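Local coordinates for protein 3-carboxy-cis,cis-muconate cycloisomerase (Pseudomonas putida, PDB 1RE5) that is a largely helical, four-chain cycloisomerase of the fumarase/aspartase (lyase) superfamily, at residues D[10-24]-D[325-339]. Numbering follows the deposited sequence.
Sequences FTAPAMREIFSDRGR and ETLPDICCLVSGALR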
loop_
_atom_site.group_PDB
_atom_site.type_symbol
_atom_site.label_atom_id
_atom_site.label_comp_id
_atom_site.label_asym_id
_atom_site.label_seq_id
_atom_site.Cartn_x
_atom_site.Cartn_y
_atom_site.Cartn_z
ATOM N N PHE D 10 13.701 -13.585 -10.725
ATOM C CA PHE D 10 12.552 -12.664 -10.675
ATOM C C PHE D 10 12.283 -11.782 -11.919
ATOM O O PHE D 10 11.165 -11.263 -12.098
ATOM C CB PHE D 10 12.684 -11.735 -9.452
ATOM C CG PHE D 10 12.605 -12.442 -8.117
ATOM C CD1 PHE D 10 13.319 -11.962 -7.021
ATOM C CD2 PHE D 10 11.795 -13.560 -7.946
ATOM C CE1 PHE D 10 13.227 -12.581 -5.779
ATOM C CE2 PHE D 10 11.696 -14.186 -6.707
ATOM C CZ PHE D 10 12.418 -13.692 -5.620
ATOM N N THR D 11 13.289 -11.602 -12.771
ATOM C CA THR D 11 13.132 -10.746 -13.943
ATOM C C THR D 11 13.409 -11.479 -15.244
ATOM O O THR D 11 14.200 -12.414 -15.271
ATOM C CB THR D 11 14.091 -9.536 -13.860
ATOM O OG1 THR D 11 13.956 -8.905 -12.579
ATOM C CG2 THR D 11 13.762 -8.515 -14.934
ATOM N N ALA D 12 12.737 -11.065 -16.314
ATOM C CA ALA D 12 12.949 -11.666 -17.626
ATOM C C ALA D 12 14.122 -10.890 -18.233
ATOM O O ALA D 12 14.063 -9.664 -18.367
ATOM C CB ALA D 12 11.713 -11.515 -18.475
ATOM N N PRO D 13 15.203 -11.598 -18.611
ATOM C CA PRO D 13 16.408 -10.988 -19.196
ATOM C C PRO D 13 16.197 -9.873 -20.211
ATOM O O PRO D 13 16.896 -8.856 -20.183
ATOM C CB PRO D 13 17.167 -12.185 -19.774
ATOM C CG PRO D 13 16.105 -13.228 -19.964
ATOM C CD PRO D 13 15.260 -13.064 -18.732
ATOM N N ALA D 14 15.240 -10.055 -21.109
ATOM C CA ALA D 14 14.965 -9.045 -22.123
ATOM C C ALA D 14 14.483 -7.759 -21.483
ATOM O O ALA D 14 14.842 -6.671 -21.926
ATOM C CB ALA D 14 13.925 -9.557 -23.082
ATOM N N MET D 15 13.656 -7.894 -20.447
ATOM C CA MET D 15 13.101 -6.746 -19.732
ATOM C C MET D 15 14.190 -6.018 -18.930
ATOM O O MET D 15 14.210 -4.795 -18.874
ATOM C CB MET D 15 11.979 -7.204 -18.797
ATOM C CG MET D 15 11.145 -6.077 -18.219
ATOM S SD MET D 15 9.967 -5.413 -19.409
ATOM C CE MET D 15 10.852 -4.088 -19.993
ATOM N N ARG D 16 15.087 -6.762 -18.297
ATOM C CA ARG D 16 16.162 -6.126 -17.547
ATOM C C ARG D 16 17.031 -5.297 -18.488
ATOM O O ARG D 16 17.563 -4.261 -18.094
ATOM C CB ARG D 16 17.053 -7.161 -16.863
ATOM C CG ARG D 16 18.194 -6.544 -16.048
ATOM C CD ARG D 16 17.797 -6.314 -14.591
ATOM N NE ARG D 16 17.117 -5.046 -14.336
ATOM C CZ ARG D 16 16.319 -4.826 -13.288
ATOM N NH1 ARG D 16 16.098 -5.792 -12.409
ATOM N NH2 ARG D 16 15.752 -3.639 -13.103
ATOM N N GLU D 17 17.187 -5.757 -19.728
ATOM C CA GLU D 17 18.006 -5.041 -20.697
ATOM C C GLU D 17 17.403 -3.655 -20.957
ATOM O O GLU D 17 18.116 -2.641 -21.014
ATOM C CB GLU D 17 18.098 -5.837 -21.999
ATOM C CG GLU D 17 19.189 -5.347 -22.939
ATOM C CD GLU D 17 20.532 -5.225 -22.235
ATOM O OE1 GLU D 17 20.925 -6.197 -21.551
ATOM O OE2 GLU D 17 21.195 -4.168 -22.359
ATOM N N ILE D 18 16.086 -3.615 -21.105
ATOM C CA ILE D 18 15.405 -2.355 -21.330
ATOM C C ILE D 18 15.585 -1.447 -20.119
ATOM O O ILE D 18 15.851 -0.252 -20.262
ATOM C CB ILE D 18 13.893 -2.558 -21.549
ATOM C CG1 ILE D 18 13.648 -3.294 -22.865
ATOM C CG2 ILE D 18 13.177 -1.212 -21.532
ATOM C CD1 ILE D 18 12.174 -3.411 -23.234
ATOM N N PHE D 19 15.441 -2.002 -18.922
ATOM C CA PHE D 19 15.570 -1.189 -17.725
ATOM C C PHE D 19 16.901 -1.387 -17.051
ATOM O O PHE D 19 17.003 -1.949 -15.958
ATOM C CB PHE D 19 14.418 -1.466 -16.764
ATOM C CG PHE D 19 13.102 -0.957 -17.267
ATOM C CD1 PHE D 19 12.838 0.407 -17.293
ATOM C CD2 PHE D 19 12.149 -1.834 -17.785
ATOM C CE1 PHE D 19 11.646 0.896 -17.833
ATOM C CE2 PHE D 19 10.952 -1.349 -18.325
ATOM C CZ PHE D 19 10.703 0.015 -18.349
ATOM N N SER D 20 17.926 -0.909 -17.741
ATOM C CA SER D 20 19.301 -0.969 -17.279
ATOM C C SER D 20 19.796 0.448 -17.459
ATOM O O SER D 20 19.103 1.278 -18.059
ATOM C CB SER D 20 20.106 -1.906 -18.173
ATOM O OG SER D 20 20.013 -1.496 -19.531
ATOM N N ASP D 21 20.982 0.742 -16.951
ATOM C CA ASP D 21 21.506 2.087 -17.119
ATOM C C ASP D 21 21.624 2.414 -18.603
ATOM O O ASP D 21 21.263 3.503 -19.050
ATOM C CB ASP D 21 22.863 2.202 -16.452
ATOM C CG ASP D 21 22.768 2.074 -14.964
ATOM O OD1 ASP D 21 21.914 2.786 -14.381
ATOM O OD2 ASP D 21 23.539 1.273 -14.388
ATOM N N ARG D 22 22.118 1.448 -19.365
ATOM C CA ARG D 22 22.296 1.624 -20.789
ATOM C C ARG D 22 20.972 1.997 -21.442
ATOM O O ARG D 22 20.912 2.929 -22.248
ATOM C CB ARG D 22 22.831 0.331 -21.394
ATOM C CG ARG D 22 23.267 0.425 -22.850
ATOM C CD ARG D 22 22.565 -0.644 -23.665
ATOM N NE ARG D 22 21.224 -0.220 -24.068
ATOM C CZ ARG D 22 20.154 -1.010 -24.078
ATOM N NH1 ARG D 22 20.257 -2.273 -23.697
ATOM N NH2 ARG D 22 18.982 -0.542 -24.491
ATOM N N GLY D 23 19.911 1.277 -21.087
ATOM C CA GLY D 23 18.603 1.546 -21.665
ATOM C C GLY D 23 18.065 2.911 -21.300
ATOM O O GLY D 23 17.454 3.604 -22.116
ATOM N N ARG D 24 18.296 3.299 -20.056
ATOM C CA ARG D 24 17.838 4.590 -19.567
ATOM C C ARG D 24 18.556 5.709 -20.340
ATOM O O ARG D 24 17.917 6.615 -20.887
ATOM C CB ARG D 24 18.130 4.682 -18.067
ATOM C CG ARG D 24 17.688 5.957 -17.419
ATOM C CD ARG D 24 17.589 5.749 -15.929
ATOM N NE ARG D 24 16.205 5.572 -15.493
ATOM C CZ ARG D 24 15.860 5.011 -14.340
ATOM N NH1 ARG D 24 16.797 4.565 -13.514
ATOM N NH2 ARG D 24 14.584 4.918 -14.003
ATOM N N GLU D 325 12.459 4.834 -10.030
ATOM C CA GLU D 325 12.813 3.428 -9.920
ATOM C C GLU D 325 11.597 2.533 -9.759
ATOM O O GLU D 325 11.655 1.350 -10.064
ATOM C CB GLU D 325 13.766 3.228 -8.743
ATOM C CG GLU D 325 15.033 4.068 -8.853
ATOM C CD GLU D 325 15.908 3.662 -10.034
ATOM O OE1 GLU D 325 15.384 3.539 -11.169
ATOM O OE2 GLU D 325 17.128 3.468 -9.823
ATOM N N THR D 326 10.491 3.099 -9.298
ATOM C CA THR D 326 9.280 2.326 -9.077
ATOM C C THR D 326 8.654 1.713 -10.321
ATOM O O THR D 326 8.321 0.530 -10.328
ATOM C CB THR D 326 8.219 3.183 -8.358
ATOM O OG1 THR D 326 8.793 3.714 -7.156
ATOM C CG2 THR D 326 6.987 2.352 -8.005
ATOM N N LEU D 327 8.478 2.506 -11.369
ATOM C CA LEU D 327 7.858 1.991 -12.590
ATOM C C LEU D 327 8.708 0.871 -13.186
ATOM O O LEU D 327 8.180 -0.158 -13.632
ATOM C CB LEU D 327 7.666 3.110 -13.614
ATOM C CG LEU D 327 6.306 3.181 -14.312
ATOM C CD1 LEU D 327 6.341 4.277 -15.363
ATOM C CD2 LEU D 327 5.967 1.864 -14.961
ATOM N N PRO D 328 10.039 1.049 -13.208
ATOM C CA PRO D 328 10.832 -0.043 -13.778
ATOM C C PRO D 328 10.684 -1.321 -12.950
ATOM O O PRO D 328 10.541 -2.413 -13.498
ATOM C CB PRO D 328 12.250 0.522 -13.767
ATOM C CG PRO D 328 12.011 1.987 -13.979
ATOM C CD PRO D 328 10.865 2.254 -13.032
ATOM N N ASP D 329 10.702 -1.197 -11.633
ATOM C CA ASP D 329 10.557 -2.386 -10.805
ATOM C C ASP D 329 9.291 -3.150 -11.149
ATOM O O ASP D 329 9.305 -4.376 -11.238
ATOM C CB ASP D 329 10.530 -2.024 -9.317
ATOM C CG ASP D 329 11.915 -1.880 -8.733
ATOM O OD1 ASP D 329 12.017 -1.684 -7.495
ATOM O OD2 ASP D 329 12.898 -1.960 -9.517
ATOM N N ILE D 330 8.192 -2.422 -11.329
ATOM C CA ILE D 330 6.923 -3.055 -11.656
ATOM C C ILE D 330 7.045 -3.849 -12.955
ATOM O O ILE D 330 6.670 -5.014 -13.011
ATOM C CB ILE D 330 5.803 -2.007 -11.784
ATOM C CG1 ILE D 330 5.578 -1.321 -10.438
ATOM C CG2 ILE D 330 4.521 -2.677 -12.246
ATOM C CD1 ILE D 330 4.632 -0.152 -10.484
ATOM N N CYS D 331 7.587 -3.214 -13.991
ATOM C CA CYS D 331 7.770 -3.862 -15.283
ATOM C C CYS D 331 8.616 -5.126 -15.182
ATOM O O CYS D 331 8.291 -6.159 -15.785
ATOM C CB CYS D 331 8.420 -2.889 -16.262
ATOM S SG CYS D 331 7.301 -1.589 -16.808
ATOM N N CYS D 332 9.705 -5.055 -14.426
ATOM C CA CYS D 332 10.574 -6.215 -14.292
ATOM C C CYS D 332 9.891 -7.347 -13.542
ATOM O O CYS D 332 9.965 -8.507 -13.946
ATOM C CB CYS D 332 11.876 -5.817 -13.596
ATOM S SG CYS D 332 12.831 -4.666 -14.589
ATOM N N LEU D 333 9.218 -7.000 -12.450
ATOM C CA LEU D 333 8.504 -7.974 -11.628
ATOM C C LEU D 333 7.487 -8.743 -12.461
ATOM O O LEU D 333 7.394 -9.973 -12.382
ATOM C CB LEU D 333 7.792 -7.253 -10.481
ATOM C CG LEU D 333 8.199 -7.514 -9.020
ATOM C CD1 LEU D 333 9.530 -8.254 -8.931
ATOM C CD2 LEU D 333 8.270 -6.175 -8.294
ATOM N N VAL D 334 6.725 -8.012 -13.261
ATOM C CA VAL D 334 5.722 -8.624 -14.101
ATOM C C VAL D 334 6.357 -9.458 -15.221
ATOM O O VAL D 334 5.865 -10.548 -15.542
ATOM C CB VAL D 334 4.797 -7.545 -14.689
ATOM C CG1 VAL D 334 3.807 -8.166 -15.654
ATOM C CG2 VAL D 334 4.049 -6.841 -13.557
ATOM N N SER D 335 7.450 -8.967 -15.809
ATOM C CA SER D 335 8.114 -9.699 -16.888
ATOM C C SER D 335 8.586 -11.046 -16.362
ATOM O O SER D 335 8.546 -12.052 -17.063
ATOM C CB SER D 335 9.302 -8.908 -17.428
ATOM O OG SER D 335 10.400 -8.991 -16.538
ATOM N N GLY D 336 9.030 -11.067 -15.114
ATOM C CA GLY D 336 9.476 -12.316 -14.530
ATOM C C GLY D 336 8.318 -13.266 -14.297
ATOM O O GLY D 336 8.478 -14.484 -14.414
ATOM N N ALA D 337 7.145 -12.725 -13.960
ATOM C CA ALA D 337 5.973 -13.568 -13.712
ATOM C C ALA D 337 5.450 -14.149 -15.015
ATOM O O ALA D 337 5.095 -15.319 -15.075
ATOM C CB ALA D 337 4.858 -12.773 -12.995
ATOM N N LEU D 338 5.405 -13.335 -16.062
ATOM C CA LEU D 338 4.937 -13.808 -17.358
ATOM C C LEU D 338 5.831 -14.951 -17.816
ATOM O O LEU D 338 5.361 -15.994 -18.287
ATOM C CB LEU D 338 4.988 -12.674 -18.378
ATOM C CG LEU D 338 3.734 -11.815 -18.389
ATOM C CD1 LEU D 338 4.019 -10.552 -19.146
ATOM C CD2 LEU D 338 2.570 -12.588 -19.011
ATOM N N ARG D 339 7.130 -14.738 -17.662
ATOM C CA ARG D 339 8.111 -15.730 -18.044
ATOM C C ARG D 339 7.853 -17.072 -17.382
ATOM O O ARG D 339 7.764 -18.106 -18.050
ATOM C CB ARG D 339 9.495 -15.269 -17.649
ATOM C CG ARG D 339 10.541 -16.237 -18.092
ATOM C CD ARG D 339 11.887 -15.879 -17.534
ATOM N NE ARG D 339 12.955 -16.526 -18.287
ATOM C CZ ARG D 339 14.217 -16.585 -17.880
ATOM N NH1 ARG D 339 14.567 -16.033 -16.716
ATOM N NH2 ARG D 339 15.127 -17.186 -18.643
HETATM O O HOH W 1 8.643 -11.536 -10.298
#
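F19 meets P328 and C331 where the short helix 13-18 of the N-terminal region lies nearly antiparallel (166°) on segment 325-339 of helix 319-347, one of the long helices of this fumarase/aspartase-type fold; the axes of the two segments come within 9.0 Å. Followed outward, F19 CB lies near C332 SG and P328 CB. The ring then divides its contacts: CG and CD1 lie against P328 CB, CD1 at 3.6 Å, and CE1 beside P328 CG and CB, while CD2 and CE2 pack on C331 CB, and CE2 and CZ both lie near C331 SG. P328 CA stands over one face, 14° off the normal, a CH-pi contact; I18 CG2 covers the opposite face, so the ring lies between I18 and P328. Both cysteine sulfurs approach it obliquely.

R16 places its guanidinium with one face over C332 SG, NH2 being 3.4 Å from the sulfur, and its NH1 pairs with D7. At the other end of the contact, A12 N donates to S335 OG (3.1 Å, 163°). S335 OG, held between its backbone N and carbonyl carbon, itself donates to C332 O at 2.7 Å, so the hydroxyl relays one hydrogen bond into the next. G336, which has no side chain, turns its CA toward F10 O in a CA-H...O contact, and a water bridges F10 O and L333 O. R24 closes the opposite end in a salt bridge: its NH1 (2.9 Å) and NH2 (3.3 Å) both reach E325 OE1 from the same face of the carboxylate.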